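Local coordinates for ferripyochelin binding protein (Salmonella enterica subsp. enterica serovar Typhimurium, PDB 3R3R) that binds zinc and belongs to the gamma-class carbonic anhydrase family, so it may act as a carbonic anhydrase-like enzyme, at residues S28-D33 and V46-D51; N62-S67 and V92-M97; G112-D117 and G130-Q135. One frame throughout, in Å; residues are numbered along the deposited sequence. Where two conformers were deposited one is given.

Contact 1 of 3, residues S28-D33 and V46-D51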
ATOM      1  N   SER A  28     -10.997   0.188 -10.021  1.00 11.63           N
ATOM      2  CA  SER A  28      -9.591  -0.084  -9.795  1.00 11.58           C
ATOM      3  C   SER A  28      -9.119  -1.284 -10.603  1.00 11.37           C
ATOM      4  O   SER A  28      -9.928  -1.994 -11.191  1.00 13.22           O
ATOM      5  CB  SER A  28      -9.315  -0.183  -8.306  1.00 11.93           C
ATOM      6  OG  SER A  28      -9.535   1.123  -7.774  1.00 11.81           O
ATOM      7  N   VAL A  29      -7.809  -1.466 -10.672  1.00 11.75           N
ATOM      8  CA  VAL A  29      -7.213  -2.444 -11.569  1.00 11.50           C
ATOM      9  C   VAL A  29      -6.163  -3.192 -10.761  1.00 11.81           C
ATOM     10  O   VAL A  29      -5.185  -2.590 -10.292  1.00 11.57           O
ATOM     11  CB  VAL A  29      -6.572  -1.760 -12.800  1.00 12.16           C
ATOM     12  CG1 VAL A  29      -5.880  -2.790 -13.687  1.00 13.61           C
ATOM     13  CG2 VAL A  29      -7.621  -0.944 -13.597  1.00 13.20           C
ATOM     14  N   VAL A  30      -6.379  -4.495 -10.572  1.00 12.13           N
ATOM     15  CA  VAL A  30      -5.511  -5.318  -9.745  1.00 12.22           C
ATOM     16  C   VAL A  30      -5.059  -6.513 -10.571  1.00 12.36           C
ATOM     17  O   VAL A  30      -5.875  -7.346 -10.948  1.00 13.84           O
ATOM     18  CB  VAL A  30      -6.245  -5.758  -8.457  1.00 14.42           C
ATOM     19  CG1 VAL A  30      -5.342  -6.643  -7.590  1.00 14.62           C
ATOM     20  CG2 VAL A  30      -6.728  -4.524  -7.697  1.00 14.65           C
ATOM     21  N   ILE A  31      -3.765  -6.573 -10.868  1.00 12.44           N
ATOM     22  CA  ILE A  31      -3.223  -7.502 -11.853  1.00 12.87           C
ATOM     23  C   ILE A  31      -2.208  -8.456 -11.247  1.00 12.78           C
ATOM     24  O   ILE A  31      -1.279  -8.042 -10.552  1.00 13.09           O
ATOM     25  CB  ILE A  31      -2.504  -6.708 -12.969  1.00 12.83           C
ATOM     26  CG1 ILE A  31      -3.479  -5.796 -13.715  1.00 13.51           C
ATOM     27  CG2 ILE A  31      -1.770  -7.636 -13.938  1.00 14.26           C
ATOM     28  CD1 ILE A  31      -2.798  -4.668 -14.465  1.00 14.23           C
ATOM     29  N   GLY A  32      -2.350  -9.738 -11.555  1.00 14.02           N
ATOM     30  CA  GLY A  32      -1.280 -10.673 -11.276  1.00 15.06           C
ATOM     31  C   GLY A  32      -1.214 -11.131  -9.838  1.00 13.76           C
ATOM     32  O   GLY A  32      -2.246 -11.379  -9.196  1.00 14.94           O
ATOM     33  N   ASP A  33       0.012 -11.245  -9.337  1.00 13.74           N
ATOM     34  CA  ASP A  33       0.245 -11.852  -8.035  1.00 14.94           C
ATOM     35  C   ASP A  33       0.127 -10.779  -6.948  1.00 12.99           C
ATOM     36  O   ASP A  33       1.139 -10.273  -6.421  1.00 14.59           O
ATOM     37  CB  ASP A  33       1.608 -12.535  -8.000  1.00 15.30           C
ATOM     38  CG  ASP A  33       1.796 -13.416  -6.777  1.00 16.32           C
ATOM     39  OD1 ASP A  33       0.887 -13.482  -5.916  1.00 16.65           O
ATOM     40  OD2 ASP A  33       2.874 -14.047  -6.691  1.00 16.77           O
ATOM     41  N   VAL A  46      -7.366   3.040  -8.310  1.00  9.43           N
ATOM     42  CA  VAL A  46      -6.064   2.538  -7.882  1.00  9.56           C
ATOM     43  C   VAL A  46      -5.582   1.499  -8.883  1.00  8.84           C
ATOM     44  O   VAL A  46      -6.381   0.713  -9.387  1.00 10.15           O
ATOM     45  CB  VAL A  46      -6.200   1.887  -6.482  1.00  9.06           C
ATOM     46  CG1 VAL A  46      -4.965   1.098  -6.103  1.00 10.54           C
ATOM     47  CG2 VAL A  46      -6.463   2.944  -5.430  1.00  9.97           C
ATOM     48  N   VAL A  47      -4.279   1.467  -9.141  1.00  9.50           N
ATOM     49  CA  VAL A  47      -3.668   0.357  -9.878  1.00  8.76           C
ATOM     50  C   VAL A  47      -2.718  -0.401  -8.966  1.00  8.24           C
ATOM     51  O   VAL A  47      -1.854   0.213  -8.332  1.00  9.04           O
ATOM     52  CB  VAL A  47      -2.835   0.838 -11.083  1.00 10.22           C
ATOM     53  CG1 VAL A  47      -2.311  -0.364 -11.878  1.00 10.96           C
ATOM     54  CG2 VAL A  47      -3.658   1.758 -11.988  1.00 10.96           C
ATOM     55  N   ILE A  48      -2.862  -1.726  -8.898  1.00  9.36           N
ATOM     56  CA  ILE A  48      -1.896  -2.576  -8.194  1.00 10.37           C
ATOM     57  C   ILE A  48      -1.448  -3.608  -9.206  1.00 10.43           C
ATOM     58  O   ILE A  48      -2.245  -4.452  -9.609  1.00 11.39           O
ATOM     59  CB  ILE A  48      -2.483  -3.271  -6.954  1.00 10.68           C
ATOM     60  CG1 ILE A  48      -3.217  -2.253  -6.069  1.00 11.03           C
ATOM     61  CG2 ILE A  48      -1.361  -3.968  -6.191  1.00 11.62           C
ATOM     62  CD1 ILE A  48      -3.842  -2.825  -4.803  1.00 13.80           C
ATOM     63  N   ARG A  49      -0.191  -3.532  -9.641  1.00  9.79           N
ATOM     64  CA  ARG A  49       0.280  -4.360 -10.737  1.00 10.95           C
ATOM     65  C   ARG A  49       1.391  -5.291 -10.259  1.00 10.84           C
ATOM     66  O   ARG A  49       2.545  -4.874 -10.119  1.00 12.34           O
ATOM     67  CB  ARG A  49       0.707  -3.477 -11.920  1.00 10.70           C
ATOM     68  CG  ARG A  49       1.096  -4.265 -13.167  1.00 10.73           C
ATOM     69  CD  ARG A  49       0.886  -3.491 -14.469  1.00 10.87           C
ATOM     70  NE  ARG A  49       1.662  -2.251 -14.605  1.00 10.52           N
ATOM     71  CZ  ARG A  49       2.911  -2.162 -15.075  1.00 10.16           C
ATOM     72  NH1 ARG A  49       3.493  -0.967 -15.205  1.00 10.35           N
ATOM     73  NH2 ARG A  49       3.587  -3.256 -15.437  1.00 11.83           N
ATOM     74  N   GLY A  50       1.018  -6.525  -9.948  1.00 11.85           N
ATOM     75  CA  GLY A  50       1.963  -7.522  -9.467  1.00 13.03           C
ATOM     76  C   GLY A  50       2.352  -8.483 -10.573  1.00 12.81           C
ATOM     77  O   GLY A  50       2.146  -9.690 -10.452  1.00 13.39           O
ATOM     78  N   ASP A  51       2.899  -7.953 -11.656  1.00 11.74           N
ATOM     79  CA  ASP A  51       3.234  -8.804 -12.790  1.00 12.38           C
ATOM     80  C   ASP A  51       4.663  -9.330 -12.776  1.00 12.53           C
ATOM     81  O   ASP A  51       4.866 -10.535 -12.692  1.00 13.57           O
ATOM     82  CB  ASP A  51       2.880  -8.115 -14.134  1.00 12.93           C
ATOM     83  CG  ASP A  51       3.398  -6.666 -14.259  1.00 11.01           C
ATOM     84  OD1 ASP A  51       4.198  -6.183 -13.450  1.00 12.05           O
ATOM     85  OD2 ASP A  51       2.972  -6.025 -15.230  1.00 12.20           O
TER

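Contact 2 of 3, residues N62-S67 and V92-M97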
ATOM      1  N   ASN A  62      -5.563   0.006   4.084  1.00 10.14           N
ATOM      2  CA  ASN A  62      -6.254   0.748   3.049  1.00 10.98           C
ATOM      3  C   ASN A  62      -5.262   1.302   2.037  1.00  9.42           C
ATOM      4  O   ASN A  62      -4.195   1.818   2.396  1.00  9.74           O
ATOM      5  CB  ASN A  62      -7.159   1.847   3.635  1.00 11.25           C
ATOM      6  CG  ASN A  62      -6.422   2.817   4.549  1.00 11.09           C
ATOM      7  OD1 ASN A  62      -6.271   2.582   5.777  1.00 13.41           O
ATOM      8  ND2 ASN A  62      -5.973   3.905   3.973  1.00  9.59           N
ATOM      9  N   ILE A  63      -5.629   1.161   0.770  1.00  9.86           N
ATOM     10  CA  ILE A  63      -4.898   1.755  -0.328  1.00  9.33           C
ATOM     11  C   ILE A  63      -5.826   2.784  -0.967  1.00  8.91           C
ATOM     12  O   ILE A  63      -6.792   2.431  -1.652  1.00  9.62           O
ATOM     13  CB  ILE A  63      -4.469   0.704  -1.396  1.00  9.93           C
ATOM     14  CG1 ILE A  63      -3.718  -0.491  -0.768  1.00 10.41           C
ATOM     15  CG2 ILE A  63      -3.624   1.383  -2.473  1.00 11.16           C
ATOM     16  CD1 ILE A  63      -2.455  -0.126  -0.030  1.00 11.01           C
ATOM     17  N   GLN A  64      -5.537   4.057  -0.724  1.00  9.02           N
ATOM     18  CA  GLN A  64      -6.478   5.112  -1.060  1.00  8.89           C
ATOM     19  C   GLN A  64      -6.438   5.556  -2.521  1.00  8.15           C
ATOM     20  O   GLN A  64      -5.525   5.209  -3.303  1.00  8.73           O
ATOM     21  CB  GLN A  64      -6.314   6.294  -0.108  1.00  9.07           C
ATOM     22  CG  GLN A  64      -6.695   5.955   1.309  1.00 10.48           C
ATOM     23  CD  GLN A  64      -6.393   7.112   2.252  1.00 10.49           C
ATOM     24  OE1 GLN A  64      -6.270   8.269   1.811  1.00 11.73           O
ATOM     25  NE2 GLN A  64      -6.302   6.827   3.536  1.00 11.63           N
ATOM     26  N   ASP A  65      -7.457   6.339  -2.854  1.00  8.55           N
ATOM     27  CA  ASP A  65      -7.831   6.659  -4.221  1.00  9.08           C
ATOM     28  C   ASP A  65      -6.664   7.218  -5.002  1.00  8.30           C
ATOM     29  O   ASP A  65      -5.932   8.097  -4.518  1.00  8.38           O
ATOM     30  CB  ASP A  65      -8.931   7.740  -4.235  1.00  9.54           C
ATOM     31  CG  ASP A  65      -9.884   7.679  -3.027  1.00  9.68           C
ATOM     32  OD1 ASP A  65     -11.124   7.564  -3.231  1.00 11.01           O
ATOM     33  OD2 ASP A  65      -9.409   7.808  -1.874  1.00  9.62           O
ATOM     34  N   GLY A  66      -6.513   6.751  -6.238  1.00  8.43           N
ATOM     35  CA  GLY A  66      -5.498   7.301  -7.126  1.00  8.99           C
ATOM     36  C   GLY A  66      -4.084   6.808  -6.906  1.00  8.81           C
ATOM     37  O   GLY A  66      -3.172   7.276  -7.570  1.00 10.03           O
ATOM     38  N   SER A  67      -3.879   5.863  -6.000  1.00  8.80           N
ATOM     39  CA  SER A  67      -2.550   5.310  -5.780  1.00  8.54           C
ATOM     40  C   SER A  67      -2.125   4.368  -6.906  1.00  7.86           C
ATOM     41  O   SER A  67      -2.964   3.773  -7.592  1.00  9.01           O
ATOM     42  CB  SER A  67      -2.502   4.575  -4.433  1.00  9.24           C
ATOM     43  OG  SER A  67      -2.636   5.487  -3.352  1.00  9.57           O
ATOM     44  N   VAL A  92      -2.290   3.825   3.359  1.00  9.45           N
ATOM     45  CA  VAL A  92      -1.633   4.379   2.180  1.00  9.14           C
ATOM     46  C   VAL A  92      -2.521   5.496   1.634  1.00  8.99           C
ATOM     47  O   VAL A  92      -3.608   5.241   1.122  1.00  9.40           O
ATOM     48  CB  VAL A  92      -1.334   3.285   1.123  1.00  9.17           C
ATOM     49  CG1 VAL A  92      -0.761   3.901  -0.159  1.00 10.30           C
ATOM     50  CG2 VAL A  92      -0.392   2.227   1.722  1.00 10.74           C
ATOM     51  N   GLY A  93      -2.047   6.730   1.771  1.00  8.56           N
ATOM     52  CA  GLY A  93      -2.841   7.894   1.445  1.00  9.20           C
ATOM     53  C   GLY A  93      -3.191   8.029  -0.020  1.00  7.89           C
ATOM     54  O   GLY A  93      -2.656   7.333  -0.893  1.00  8.69           O
ATOM     55  N   HIS A  94      -4.056   8.993  -0.304  1.00  7.30           N
ATOM     56  CA  HIS A  94      -4.500   9.200  -1.676  1.00  7.73           C
ATOM     57  C   HIS A  94      -3.305   9.484  -2.574  1.00  7.08           C
ATOM     58  O   HIS A  94      -2.369  10.187  -2.175  1.00  7.42           O
ATOM     59  CB  HIS A  94      -5.427  10.425  -1.767  1.00  8.52           C
ATOM     60  CG  HIS A  94      -6.523  10.477  -0.737  1.00  8.30           C
ATOM     61  ND1 HIS A  94      -7.687   9.746  -0.852  1.00  9.40           N
ATOM     62  CD2 HIS A  94      -6.662  11.227   0.390  1.00  8.88           C
ATOM     63  CE1 HIS A  94      -8.475  10.015   0.180  1.00 10.30           C
ATOM     64  NE2 HIS A  94      -7.876  10.915   0.943  1.00 10.26           N
ATOM     65  N   LYS A  95      -3.360   9.003  -3.810  1.00  7.80           N
ATOM     66  CA  LYS A  95      -2.387   9.400  -4.825  1.00  8.54           C
ATOM     67  C   LYS A  95      -0.957   9.079  -4.419  1.00  7.97           C
ATOM     68  O   LYS A  95      -0.029   9.787  -4.813  1.00 10.56           O
ATOM     69  CB  LYS A  95      -2.524  10.882  -5.194  1.00  9.31           C
ATOM     70  CG  LYS A  95      -3.789  11.162  -6.006  1.00 11.15           C
ATOM     71  CD  LYS A  95      -3.941  12.655  -6.345  1.00 15.03           C
ATOM     72  CE  LYS A  95      -2.955  13.136  -7.352  1.00 20.14           C
ATOM     73  NZ  LYS A  95      -3.207  12.430  -8.637  1.00 20.47           N
ATOM     74  N   VAL A  96      -0.754   7.997  -3.676  1.00  7.30           N
ATOM     75  CA  VAL A  96       0.591   7.575  -3.311  1.00  7.94           C
ATOM     76  C   VAL A  96       1.177   6.646  -4.371  1.00  7.10           C
ATOM     77  O   VAL A  96       0.454   5.845  -4.985  1.00  8.27           O
ATOM     78  CB  VAL A  96       0.576   6.930  -1.904  1.00  7.79           C
ATOM     79  CG1 VAL A  96       1.842   6.129  -1.644  1.00  9.23           C
ATOM     80  CG2 VAL A  96       0.406   8.026  -0.865  1.00  8.73           C
ATOM     81  N   MET A  97       2.478   6.787  -4.603  1.00  7.19           N
ATOM     82  CA  MET A  97       3.239   5.916  -5.488  1.00  6.64           C
ATOM     83  C   MET A  97       4.120   5.013  -4.640  1.00  7.04           C
ATOM     84  O   MET A  97       5.028   5.517  -3.956  1.00  8.11           O
ATOM     85  CB  MET A  97       4.140   6.811  -6.347  1.00  8.36           C
ATOM     86  CG  MET A  97       5.032   6.069  -7.330  1.00  8.60           C
ATOM     87  SD  MET A  97       4.113   5.319  -8.678  1.00 10.11           S
ATOM     88  CE  MET A  97       4.518   3.586  -8.459  1.00 11.38           C
TER

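Contact 3 of 3, residues G112-D117 and G130-Q135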
ATOM      1  N   GLY A 112       0.021  11.730  -1.746  1.00  7.77           N
ATOM      2  CA  GLY A 112       0.908  12.315  -2.729  1.00  8.99           C
ATOM      3  C   GLY A 112       2.381  11.962  -2.555  1.00  8.37           C
ATOM      4  O   GLY A 112       3.224  12.517  -3.244  1.00 11.08           O
ATOM      5  N   SER A 113       2.706  11.061  -1.635  1.00  7.51           N
ATOM      6  CA  SER A 113       4.092  10.654  -1.433  1.00  8.03           C
ATOM      7  C   SER A 113       4.546   9.587  -2.421  1.00  7.04           C
ATOM      8  O   SER A 113       3.730   8.953  -3.085  1.00  7.85           O
ATOM      9  CB  SER A 113       4.294  10.125  -0.011  1.00  8.73           C
ATOM     10  OG  SER A 113       4.097  11.143   0.955  1.00  9.46           O
ATOM     11  N   ILE A 114       5.868   9.412  -2.494  1.00  7.56           N
ATOM     12  CA  ILE A 114       6.518   8.427  -3.350  1.00  7.89           C
ATOM     13  C   ILE A 114       7.479   7.628  -2.472  1.00  7.49           C
ATOM     14  O   ILE A 114       8.285   8.224  -1.750  1.00  8.54           O
ATOM     15  CB  ILE A 114       7.328   9.115  -4.480  1.00  8.43           C
ATOM     16  CG1 ILE A 114       6.412   9.994  -5.344  1.00  9.35           C
ATOM     17  CG2 ILE A 114       8.096   8.057  -5.294  1.00  9.97           C
ATOM     18  CD1 ILE A 114       7.162  10.919  -6.292  1.00 10.99           C
ATOM     19  N   VAL A 115       7.404   6.295  -2.541  1.00  7.91           N
ATOM     20  CA  VAL A 115       8.316   5.426  -1.788  1.00  8.26           C
ATOM     21  C   VAL A 115       8.947   4.462  -2.782  1.00  8.73           C
ATOM     22  O   VAL A 115       8.221   3.747  -3.480  1.00  9.95           O
ATOM     23  CB  VAL A 115       7.585   4.642  -0.662  1.00  9.62           C
ATOM     24  CG1 VAL A 115       8.601   3.830   0.142  1.00 10.58           C
ATOM     25  CG2 VAL A 115       6.783   5.592   0.241  1.00  9.88           C
ATOM     26  N   LEU A 116      10.280   4.456  -2.854  1.00  9.12           N
ATOM     27  CA  LEU A 116      10.978   3.762  -3.937  1.00 10.38           C
ATOM     28  C   LEU A 116      11.595   2.413  -3.549  1.00 10.66           C
ATOM     29  O   LEU A 116      11.536   1.973  -2.400  1.00 10.87           O
ATOM     30  CB  LEU A 116      12.030   4.696  -4.539  1.00 10.90           C
ATOM     31  CG  LEU A 116      11.478   6.007  -5.113  1.00 11.16           C
ATOM     32  CD1 LEU A 116      12.646   6.884  -5.567  1.00 13.66           C
ATOM     33  CD2 LEU A 116      10.491   5.739  -6.266  1.00 12.96           C
ATOM     34  N   ASP A 117      12.193   1.766  -4.537  1.00 10.75           N
ATOM     35  CA  ASP A 117      12.566   0.373  -4.353  0.50 10.69           C
ATOM     36  C   ASP A 117      13.590   0.145  -3.264  1.00 11.55           C
ATOM     37  O   ASP A 117      14.565   0.890  -3.112  1.00 12.21           O
ATOM     38  CB  ASP A 117      13.070  -0.217  -5.665  0.50  9.50           C
ATOM     39  CG  ASP A 117      12.128   0.051  -6.785  0.50  8.65           C
ATOM     40  OD1 ASP A 117      12.073   1.214  -7.190  0.50  8.82           O
ATOM     41  OD2 ASP A 117      11.405  -0.872  -7.212  0.50  8.91           O
ATOM     42  N   GLY A 130       3.197  14.480   0.349  1.00  8.33           N
ATOM     43  CA  GLY A 130       4.108  15.003  -0.656  1.00  9.64           C
ATOM     44  C   GLY A 130       5.570  14.641  -0.450  1.00  9.55           C
ATOM     45  O   GLY A 130       6.447  15.297  -1.014  1.00 12.68           O
ATOM     46  N   SER A 131       5.849  13.596   0.320  1.00  8.90           N
ATOM     47  CA  SER A 131       7.235  13.220   0.598  1.00  9.34           C
ATOM     48  C   SER A 131       7.809  12.266  -0.441  1.00  9.03           C
ATOM     49  O   SER A 131       7.072  11.664  -1.232  1.00  9.67           O
ATOM     50  CB  SER A 131       7.297  12.536   1.956  1.00 10.99           C
ATOM     51  OG  SER A 131       6.969  13.434   3.009  1.00 12.68           O
ATOM     52  N   LEU A 132       9.125  12.123  -0.422  1.00  9.18           N
ATOM     53  CA  LEU A 132       9.788  11.148  -1.271  1.00  8.81           C
ATOM     54  C   LEU A 132      10.764  10.348  -0.413  1.00  9.27           C
ATOM     55  O   LEU A 132      11.643  10.923   0.208  1.00 10.02           O
ATOM     56  CB  LEU A 132      10.497  11.836  -2.448  1.00 11.40           C
ATOM     57  CG  LEU A 132      11.084  10.862  -3.475  1.00 17.48           C
ATOM     58  CD1 LEU A 132      11.081  11.461  -4.869  1.00 19.83           C
ATOM     59  CD2 LEU A 132      12.450  10.497  -3.049  1.00 17.75           C
ATOM     60  N   VAL A 133      10.599   9.032  -0.417  1.00  9.35           N
ATOM     61  CA  VAL A 133      11.497   8.137   0.308  1.00 10.28           C
ATOM     62  C   VAL A 133      12.376   7.452  -0.733  1.00  9.94           C
ATOM     63  O   VAL A 133      11.874   6.657  -1.525  1.00 10.78           O
ATOM     64  CB  VAL A 133      10.714   7.085   1.115  1.00 10.60           C
ATOM     65  CG1 VAL A 133      11.667   6.170   1.858  1.00 12.20           C
ATOM     66  CG2 VAL A 133       9.701   7.739   2.069  1.00 11.16           C
ATOM     67  N   PRO A 134      13.682   7.796  -0.763  0.50 11.37           N
ATOM     68  CA  PRO A 134      14.613   7.263  -1.769  0.50 12.61           C
ATOM     69  C   PRO A 134      14.791   5.754  -1.734  0.50 11.14           C
ATOM     70  O   PRO A 134      14.465   5.091  -0.742  0.50 11.54           O
ATOM     71  CB  PRO A 134      15.948   7.923  -1.391  0.50 12.46           C
ATOM     72  CG  PRO A 134      15.565   9.188  -0.807  0.50 12.26           C
ATOM     73  CD  PRO A 134      14.306   8.898  -0.006  0.50 11.56           C
ATOM     74  N   GLN A 135      15.346   5.218  -2.817  1.00 11.91           N
ATOM     75  CA  GLN A 135      15.674   3.797  -2.867  1.00 12.36           C
ATOM     76  C   GLN A 135      16.563   3.409  -1.697  1.00 12.26           C
ATOM     77  O   GLN A 135      17.498   4.140  -1.352  1.00 13.72           O
ATOM     78  CB  GLN A 135      16.385   3.419  -4.171  1.00 13.93           C
ATOM     79  CG  GLN A 135      15.440   3.419  -5.354  1.00 15.74           C
ATOM     80  CD  GLN A 135      16.076   2.844  -6.614  1.00 17.14           C
ATOM     81  OE1 GLN A 135      17.289   2.908  -6.786  1.00 21.30           O
ATOM     82  NE2 GLN A 135      15.256   2.281  -7.499  1.00 18.70           N
TER
HETATM   83  O   HOH W   1       5.881  13.132  -3.512  0.50 13.28           O

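Contact 1 of 3, residues S28-D33 and V46-D51
Ile31 and Arg49 lie side by side on one face of a parallel strand pair. CD1 of Ile31 touches CD of Arg49 at 3.9 Å, so the aliphatic part of the arginine packs on the isoleucine. Val29 and Val47 share this face. On the other face Val30 and Ile48 meet loosely, with CG2 of Val30 4.4 Å from CD1 of Ile48.

The backbones hold the pair in register. Ile48 N donates to Val29 O at 2.8 Å, and Ile31 N donates to Ile48 O at 2.9 Å. Ser28 extends the pairing at its start. Its OG accepts a nearly straight bond from Val46 N at 2.9 Å (170° at the hydrogen). The hydroxyl also bonds Trp43 O. At the far end Gly32 and Gly50 face each other closely, with CA of Gly32 3.7 Å from O of Gly50, and Asp33 N reaches Gly50 O at 2.9 Å.

Further out, Arg49 bends at its third torsion (chi3 61°). NH2 of Arg49 forms a salt bridge with Asp51 OD2 at 2.8 Å; the oxygen uses its syn lone pair and lies in the guanidinium plane. Asp51 OD1 bonds NE2 of His70, a zinc ligand, and so probably helps to orient that ring. Parallel strands stacked coil on coil, with a corner after each, are characteristic of a parallel beta-helix, here the left-handed one of this family, beside the metal site.

Contact 2 of 3, residues N62-S67 and V92-M97
Hydrogen bonds between backbones join Asn62 and Gln64 to Val92. Val92 N donates to Asn62 O, and Gln64 N donates to Val92 O, each at 2.9 Å. This is one step of parallel strand pairing. Beyond it both chains turn, and Lys95 N bonds Asp65 O at 2.8 Å, tying one turn to the next.

Polar side chains add three features. His94 ND1 donates to Asp65 OD2 at 2.8 Å. The oxygen lies at the ring edge, close to the ring plane, but the nitrogen approaches it from above the carboxylate plane, and the bond is bent (132° at the hydrogen). Gln64 OE1 stands over the centre of the same imidazole, 3.1 Å above its plane. The glutamine chain is extended beyond CG (chi2 175°), which carries its amide past Gly93 to that face. Carboxylate at the edge and amide oxygen over the face together probably limit how the ring can turn. Tyr171 of the helix 158-182 also touches both Gln64 and His94. The third feature is Ser67 OG, which donates to Gln64 O within its own turn and accepts from Val96 N at 3.2 Å. One hydroxyl thus links two successive turns, and Gln64 O receives both N and OG of Ser67.

Apolar packing comes mainly from Ile63 and Val92. CD1 of Ile63 rests against CG2 of Val92 at 3.6 Å, the two side chains running the same way, with Leu69 also touching Ile63.

Gln64 to Ser67 and Gly93 to Val96 are both type II beta turns, with Gly66 and Lys95 at the positive-phi position. Such turns, stacked in successive coils, form the corners of a left-handed parallel beta-helix.

Contact 3 of 3, residues G112-D117 and G130-Q135
Two neighbouring coils pair here in parallel at the last two strands of one beta-helix face, 114-115 and 132-133. Val133 N donates to Ile114 O at 2.8 Å, and Leu116 N to Val133 O at 3.0 Å. Val115 and Val133 lie side by side on the buried face, with CG1 of Val115 4.0 Å from CB of Val133. Ile114 and Leu132 occupy the other face, their CD1 atoms 4.2 Å apart.

Both segments fall within the hexapeptide-repeat region, whose repeats build the left-handed beta-helix. Accordingly, equivalent residues stack from coil to coil: Gly112 with Gly130, Ser113 with Ser131, and valine with valine. Ser113 OG accepts from Ser131 N at 3.1 Å and also bonds Gly110 O in its own coil. A water bridges Gly112 O and Ser131 O, donating to both.

At the other end, CB of Leu116 touches CG of Gln135 at 3.7 Å. In the conformer given for Asp117, the extended Gln135 chain brings its NE2 to 3.4 Å from OD1 of Asp117, a weak and doubtful bond. In this conformer Asp117 OD2 bonds Thr72 OG1 and ND1 of His99, a zinc ligand, consistent with a second-shell role.

From the N terminus, contact 1 is met first: residues 46-51 return beside 28-33 after one coil. Contact 2 follows. The chain makes a longer excursion between 62-67 and 92-97 before the next coil settles on the last. Contact 3 closes another single coil, between 112-117 and 130-135. The three loops run in series, and none nests or crosses. Contacts 1 and 3 belong to one face of the beta-helix, about 19 Å apart between centres. Contact 2, between them along the beta-helix, rounds the corner from the face of strands 62-63 and 91-92 to theirs. It touches both: Val47 N probably bonds Ser67 O, and Val115 N probably bonds Met97 O.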